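Local structure of putative methyltransferase (Porphyromonas gingivalis, 3LL7) at residues 126-131 against 147-152; 277-282 against 306-311; 361-366 against 381-386. The protein is a putative methyltransferase that probably transfers a methyl group from S-adenosylmethionine to a substrate not yet identified. All coordinates share one frame; numbering follows the deposited sequence. Where two conformers were deposited one is given.

Contact 1 (126-131 against 147-152); sequences ETAVAA and ILTGDF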
# COMPACT_ATOMS: atom_id res chain seq x y z
N GLU A 126 5.38 23.07 10.84
CA GLU A 126 3.91 23.01 10.85
C GLU A 126 3.32 21.59 11.09
O GLU A 126 2.45 21.39 11.95
CB GLU A 126 3.36 23.57 9.53
CG GLU A 126 1.84 23.68 9.51
CD GLU A 126 1.34 24.28 8.21
OE1 GLU A 126 1.90 24.00 7.15
OE2 GLU A 126 0.40 25.07 8.27
N THR A 127 3.82 20.62 10.33
CA THR A 127 3.43 19.21 10.47
C THR A 127 3.79 18.69 11.85
O THR A 127 2.97 18.03 12.48
CB THR A 127 4.13 18.37 9.40
OG1 THR A 127 3.84 18.94 8.12
CG2 THR A 127 3.67 16.91 9.46
N ALA A 128 5.00 19.01 12.32
CA ALA A 128 5.44 18.57 13.64
C ALA A 128 4.57 19.12 14.78
O ALA A 128 4.28 18.42 15.75
CB ALA A 128 6.94 18.97 13.85
N VAL A 129 4.17 20.39 14.68
CA VAL A 129 3.32 21.03 15.68
C VAL A 129 2.01 20.22 15.82
O VAL A 129 1.56 19.96 16.94
CB VAL A 129 3.01 22.52 15.36
CG1 VAL A 129 1.96 23.07 16.34
CG2 VAL A 129 4.32 23.38 15.53
N ALA A 130 1.45 19.82 14.69
CA ALA A 130 0.17 19.09 14.73
C ALA A 130 0.37 17.70 15.39
O ALA A 130 -0.46 17.24 16.19
CB ALA A 130 -0.40 18.95 13.32
N ALA A 131 1.48 17.05 15.04
CA ALA A 131 1.80 15.73 15.57
C ALA A 131 2.05 15.78 17.05
O ALA A 131 1.66 14.89 17.80
CB ALA A 131 3.00 15.13 14.83
N ILE A 147 8.64 14.01 20.47
CA ILE A 147 8.19 14.48 19.17
C ILE A 147 9.08 15.67 18.76
O ILE A 147 9.00 16.75 19.33
CB ILE A 147 6.70 14.85 19.27
CG1 ILE A 147 5.88 13.60 19.70
CG2 ILE A 147 6.19 15.38 17.95
CD1 ILE A 147 4.57 13.94 20.40
N LEU A 148 9.96 15.44 17.79
CA LEU A 148 11.00 16.40 17.46
C LEU A 148 10.81 17.06 16.09
O LEU A 148 10.41 16.42 15.14
CB LEU A 148 12.38 15.72 17.49
CG LEU A 148 12.90 15.12 18.78
CD1 LEU A 148 14.15 14.32 18.46
CD2 LEU A 148 13.16 16.18 19.89
N THR A 149 11.14 18.35 16.02
CA THR A 149 11.10 19.07 14.75
C THR A 149 12.51 19.13 14.17
O THR A 149 13.46 19.44 14.89
CB THR A 149 10.59 20.50 14.96
OG1 THR A 149 9.25 20.44 15.46
CG2 THR A 149 10.65 21.34 13.63
N GLY A 150 12.61 18.88 12.87
CA GLY A 150 13.87 19.12 12.13
C GLY A 150 14.31 17.92 11.32
O GLY A 150 13.61 16.92 11.25
N ASP A 151 15.47 18.02 10.70
CA ASP A 151 15.99 16.89 9.93
C ASP A 151 16.69 15.93 10.88
O ASP A 151 17.49 16.36 11.72
CB ASP A 151 16.94 17.37 8.82
CG ASP A 151 17.26 16.27 7.81
OD1 ASP A 151 16.63 16.26 6.72
OD2 ASP A 151 18.10 15.39 8.11
N PHE A 152 16.41 14.63 10.74
CA PHE A 152 17.04 13.61 11.60
C PHE A 152 18.58 13.66 11.61
O PHE A 152 19.23 13.18 12.54
CB PHE A 152 16.56 12.20 11.22
CG PHE A 152 17.26 11.63 10.00
CD1 PHE A 152 18.40 10.84 10.15
CD2 PHE A 152 16.78 11.90 8.73
CE1 PHE A 152 19.07 10.31 9.03
CE2 PHE A 152 17.45 11.37 7.59
CZ PHE A 152 18.58 10.58 7.75

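Contact 2 (277-282 against 306-311); sequences EEERSI and AFKTVA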
# COMPACT_ATOMS: atom_id res chain seq x y z
N GLU A 277 15.39 -16.42 -6.84
CA GLU A 277 16.12 -17.63 -7.23
C GLU A 277 15.13 -18.74 -7.58
O GLU A 277 15.31 -19.45 -8.58
CB GLU A 277 17.05 -18.12 -6.13
CG GLU A 277 17.78 -19.39 -6.50
CD GLU A 277 18.67 -19.91 -5.40
OE1 GLU A 277 18.37 -19.70 -4.21
OE2 GLU A 277 19.69 -20.55 -5.73
N GLU A 278 14.12 -18.90 -6.73
CA GLU A 278 13.08 -19.91 -6.97
C GLU A 278 12.35 -19.59 -8.24
O GLU A 278 12.23 -20.45 -9.13
CB GLU A 278 12.11 -20.00 -5.77
CG GLU A 278 10.93 -20.95 -6.01
CD GLU A 278 9.99 -20.94 -4.82
OE1 GLU A 278 10.05 -19.97 -4.02
OE2 GLU A 278 9.20 -21.90 -4.69
N GLU A 279 11.85 -18.36 -8.37
CA GLU A 279 11.15 -17.94 -9.60
C GLU A 279 11.95 -18.23 -10.86
O GLU A 279 11.41 -18.71 -11.83
CB GLU A 279 10.80 -16.45 -9.55
CG GLU A 279 10.08 -15.86 -10.79
CD GLU A 279 8.68 -16.42 -11.07
OE1 GLU A 279 8.04 -17.00 -10.16
OE2 GLU A 279 8.17 -16.22 -12.21
N ARG A 280 13.25 -17.94 -10.82
CA ARG A 280 14.09 -18.11 -12.02
C ARG A 280 14.42 -19.57 -12.34
O ARG A 280 14.57 -19.92 -13.50
CB ARG A 280 15.39 -17.33 -11.81
CG ARG A 280 15.20 -15.86 -12.12
CD ARG A 280 16.21 -14.96 -11.43
NE ARG A 280 15.64 -13.62 -11.34
CZ ARG A 280 16.30 -12.53 -10.98
NH1 ARG A 280 17.59 -12.60 -10.67
NH2 ARG A 280 15.67 -11.37 -10.93
N SER A 281 14.51 -20.38 -11.28
CA SER A 281 14.94 -21.79 -11.34
C SER A 281 13.87 -22.77 -11.80
O SER A 281 14.17 -23.82 -12.35
CB SER A 281 15.45 -22.23 -9.97
OG SER A 281 14.39 -22.63 -9.12
N ILE A 282 12.61 -22.43 -11.53
CA ILE A 282 11.45 -23.21 -11.94
C ILE A 282 11.19 -23.08 -13.44
O ILE A 282 11.43 -22.02 -14.03
CB ILE A 282 10.20 -22.64 -11.17
CG1 ILE A 282 10.25 -23.11 -9.71
CG2 ILE A 282 8.87 -22.96 -11.89
CD1 ILE A 282 9.16 -22.34 -8.83
N ALA A 306 5.96 -13.24 -9.00
CA ALA A 306 5.89 -14.68 -8.76
C ALA A 306 5.08 -15.40 -9.86
O ALA A 306 4.25 -16.26 -9.56
CB ALA A 306 5.22 -14.96 -7.37
N PHE A 307 5.36 -15.08 -11.12
CA PHE A 307 4.54 -15.55 -12.26
C PHE A 307 4.54 -17.08 -12.38
O PHE A 307 3.46 -17.73 -12.49
CB PHE A 307 5.07 -14.91 -13.55
CG PHE A 307 5.13 -13.38 -13.53
CD1 PHE A 307 3.99 -12.61 -13.23
CD2 PHE A 307 6.31 -12.72 -13.84
CE1 PHE A 307 4.04 -11.19 -13.22
CE2 PHE A 307 6.40 -11.30 -13.83
CZ PHE A 307 5.25 -10.54 -13.52
N LYS A 308 5.74 -17.66 -12.38
CA LYS A 308 5.91 -19.10 -12.48
C LYS A 308 5.71 -19.78 -11.14
O LYS A 308 5.12 -20.88 -11.06
CB LYS A 308 7.29 -19.41 -13.05
CG LYS A 308 7.47 -18.87 -14.45
CD LYS A 308 8.95 -18.52 -14.69
CE LYS A 308 9.84 -19.70 -14.66
NZ LYS A 308 11.32 -19.31 -14.66
N THR A 309 6.22 -19.16 -10.06
CA THR A 309 6.15 -19.80 -8.75
C THR A 309 4.70 -20.11 -8.32
O THR A 309 4.45 -21.16 -7.74
CB THR A 309 6.85 -18.93 -7.69
OG1 THR A 309 8.21 -18.71 -8.13
CG2 THR A 309 6.97 -19.68 -6.36
N VAL A 310 3.76 -19.24 -8.63
CA VAL A 310 2.38 -19.51 -8.25
C VAL A 310 1.91 -20.82 -8.91
O VAL A 310 1.28 -21.67 -8.27
CB VAL A 310 1.43 -18.35 -8.59
CG1 VAL A 310 -0.06 -18.75 -8.32
CG2 VAL A 310 1.77 -17.09 -7.80
N ALA A 311 2.24 -21.00 -10.21
CA ALA A 311 1.76 -22.20 -10.92
C ALA A 311 2.42 -23.48 -10.34
O ALA A 311 1.77 -24.53 -10.17
CB ALA A 311 2.09 -22.06 -12.43

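Contact 3 (361-366 against 381-386); sequences PQASIS and SKMADG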
# COMPACT_ATOMS: atom_id res chain seq x y z
N PRO A 361 -25.73 -11.39 -21.33
CA PRO A 361 -26.48 -10.12 -21.39
C PRO A 361 -25.69 -8.90 -20.91
O PRO A 361 -25.96 -7.78 -21.34
CB PRO A 361 -27.70 -10.37 -20.49
CG PRO A 361 -27.40 -11.54 -19.70
CD PRO A 361 -26.30 -12.34 -20.36
N GLN A 362 -24.69 -9.12 -20.04
CA GLN A 362 -23.88 -8.05 -19.46
C GLN A 362 -22.68 -8.73 -18.78
O GLN A 362 -22.77 -9.92 -18.45
CB GLN A 362 -24.70 -7.25 -18.42
CG GLN A 362 -25.24 -8.15 -17.29
CD GLN A 362 -26.10 -7.43 -16.26
OE1 GLN A 362 -26.00 -6.21 -16.04
NE2 GLN A 362 -26.97 -8.19 -15.63
N ALA A 363 -21.60 -7.99 -18.57
CA ALA A 363 -20.40 -8.57 -17.94
C ALA A 363 -19.39 -7.54 -17.50
O ALA A 363 -19.32 -6.47 -18.04
CB ALA A 363 -19.70 -9.55 -18.91
N SER A 364 -18.58 -7.91 -16.50
CA SER A 364 -17.34 -7.22 -16.22
C SER A 364 -16.36 -7.65 -17.30
O SER A 364 -16.51 -8.73 -17.85
CB SER A 364 -16.79 -7.66 -14.84
OG SER A 364 -17.73 -7.27 -13.84
N ILE A 365 -15.40 -6.79 -17.63
CA ILE A 365 -14.39 -7.14 -18.65
C ILE A 365 -12.99 -6.95 -18.09
O ILE A 365 -12.70 -5.89 -17.48
CB ILE A 365 -14.57 -6.31 -19.92
CG1 ILE A 365 -15.92 -6.70 -20.56
CG2 ILE A 365 -13.36 -6.53 -20.93
CD1 ILE A 365 -16.40 -5.73 -21.68
N SER A 366 -12.15 -7.97 -18.30
CA SER A 366 -10.75 -7.90 -17.91
C SER A 366 -9.89 -8.34 -19.09
O SER A 366 -10.38 -8.99 -20.03
CB SER A 366 -10.49 -8.79 -16.67
OG SER A 366 -11.08 -8.21 -15.50
N SER A 381 -17.73 -4.07 -28.43
CA SER A 381 -18.77 -5.12 -28.34
C SER A 381 -20.15 -4.59 -27.90
O SER A 381 -21.14 -5.32 -28.01
CB SER A 381 -18.33 -6.23 -27.39
OG SER A 381 -18.17 -5.74 -26.07
N LYS A 382 -20.21 -3.35 -27.44
CA LYS A 382 -21.43 -2.74 -26.87
C LYS A 382 -21.96 -3.52 -25.66
O LYS A 382 -23.16 -3.57 -25.42
CB LYS A 382 -22.50 -2.53 -27.97
CG LYS A 382 -22.00 -1.56 -29.09
CD LYS A 382 -22.94 -1.45 -30.31
CE LYS A 382 -24.36 -1.24 -29.92
NZ LYS A 382 -24.55 0.07 -29.23
N MSE A 383 -21.04 -4.06 -24.87
CA MSE A 383 -21.42 -4.95 -23.78
C MSE A 383 -21.84 -4.13 -22.57
O MSE A 383 -21.11 -3.28 -22.09
CB MSE A 383 -20.24 -5.86 -23.43
CG MSE A 383 -20.47 -6.74 -22.25
SE MSE A 383 -21.90 -7.99 -22.59
CE MSE A 383 -21.26 -8.77 -24.24
N ALA A 384 -23.03 -4.37 -22.06
CA ALA A 384 -23.46 -3.71 -20.83
C ALA A 384 -22.59 -4.17 -19.66
O ALA A 384 -22.16 -5.33 -19.65
CB ALA A 384 -24.91 -4.05 -20.55
N ASP A 385 -22.33 -3.28 -18.71
CA ASP A 385 -21.61 -3.67 -17.51
C ASP A 385 -22.59 -4.25 -16.50
O ASP A 385 -23.81 -4.22 -16.71
CB ASP A 385 -20.83 -2.50 -16.91
CG ASP A 385 -21.72 -1.36 -16.50
OD1 ASP A 385 -22.96 -1.52 -16.62
OD2 ASP A 385 -21.19 -0.32 -16.06
N GLY A 386 -22.05 -4.78 -15.41
CA GLY A 386 -22.85 -5.38 -14.37
C GLY A 386 -22.97 -6.88 -14.54
O GLY A 386 -22.37 -7.48 -15.46
O HOH W 1 -24.92 -5.99 -23.56

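Contact 1 (126-131 against 147-152)
A128 and T149 make the closest touch between segments 126-131 and 147-152, which lie on a helix and a strand running nearly antiparallel, their short axes 8.2 Å apart at 165°. T149 can be followed outward from the strand. Its CB lies 4.1 Å from A128 CB, and its hydroxyl goes further in, OG1 resting 3.2 Å from A128 CB. The rotamer explains this: OG1 stands anti to the carbonyl carbon (chi1 -62°). OG1 is hydrogen-bonded to NH2 of R132, one residue beyond the helix segment, and the same NH2 also bonds I147 O; one guanidinium nitrogen thus joins helix to strand at two points. Two residues back, I147 turns both branches to the helix. Its CG2 lies 4.2 Å from A128 O and 4.5 Å from A131 CB, and CD1 comes within 4.0 Å of A131 O. Both elements belong to the beta-alpha-beta unit of strand 117-122, helix 125-138 and strand 144-149: the two strands pair in parallel, L148 bonding Y120 and E122 through the backbone, and A131 and I147 both pack on Y120.

Contact 2 (277-282 against 306-311)
Segments 277-282 and 306-311 cross steeply, at 79° between the short helix axes with 8.3 Å separating them, and the CA atoms come nearest at E279 and T309. E279 carries the contact: its chain bends at chi2 (65°) and lays the carboxylate near the N-terminal end of helix 307-314. OE2 uses its syn lone pair to take K308 N at 2.8 Å, almost straight at 172°. OE1 is gripped twice by T309, by N at 2.8 Å on the syn side and by OG1 at 2.7 Å on the anti side, both tilted to the same face of the carboxylate. These three bonds fix the rotation of a buried carboxylate, whose negative charge the nearby helix end would probably favour. K308 returns the grip: bent at chi3, it brings NZ within 2.9 Å of E279 O, in the carbonyl plane. I282 fills in beside it, CG2 at 4.1 Å from K308 CB and CD1 at 3.8 Å from T309 OG1. T309 CG2 lies 3.6 Å from E278 OE2, whose carboxylate is salt-bridged through OE1 to R313. A carboxylate of helix 276-281 thus takes backbone N-H groups of the ferredoxin-like region, as anions often do at helix N-termini.

Contact 3 (361-366 against 381-386)
M383, a selenomethionine, and A384 meet Q362 and A363 where the chain leads into strand 364-368. The tight part is centred on A384 O, which accepts A363 N at 2.9 Å with an N-H...O angle of 161°, the donor tilted a little from the carbonyl plane. Q362 CA adds a strongly bent CA-H...O contact to the same oxygen at 3.2 Å. On the buried side M383 folds back through bends at chi2 (64°) and chi3 (53°), which lay SE alongside the other backbone, 3.7 Å from Q362 CA. Its CG packs on A363 CB, and its CB meets I365 CD1 at 4.2 Å. L356, V360 and L391 complete the apolar surroundings of M383.

The outer side, where P361, A384 and D385 are exposed to solvent, is looser. A384 CB touches Q362 CB at 3.8 Å, and a water bridges the backbones, donating to P361 O at 3.0 Å and accepting from A384 N at 2.9 Å. Q362 CG lies 3.5 Å from G386 O. R378 of helix 374-381 bonds A363 O and M383 O, tying both segments to that helix, while I365 packs on P374, L377 and R378. Strand 364-368 is outermost in its sheet within the chain, paired in parallel with 389-395; segment 381-386 is part of the connection that leads from helix 374-381 back to this neighbouring strand.

How the contacts relate
Followed from the N terminus, the three contacts come in series; none encloses or crosses another. Contact 1 closes a short loop within a beta-alpha-beta unit of the large mixed sheet, consistent with a methyltransferase domain. Contact 2 closes a longer one: its first helix follows strand 272-274 at the end of that sheet, while its second lies in the ferredoxin-like region, so it fastens the two parts together. Contact 3 closes a local loop in the THUMP-like region, at the edge of the C-terminal mixed sheet. The centres of contacts 1 and 3 are 50 Å apart on opposite sides of the chain's centre; contacts 2 and 3 come within about 15 Å at their nearest atoms.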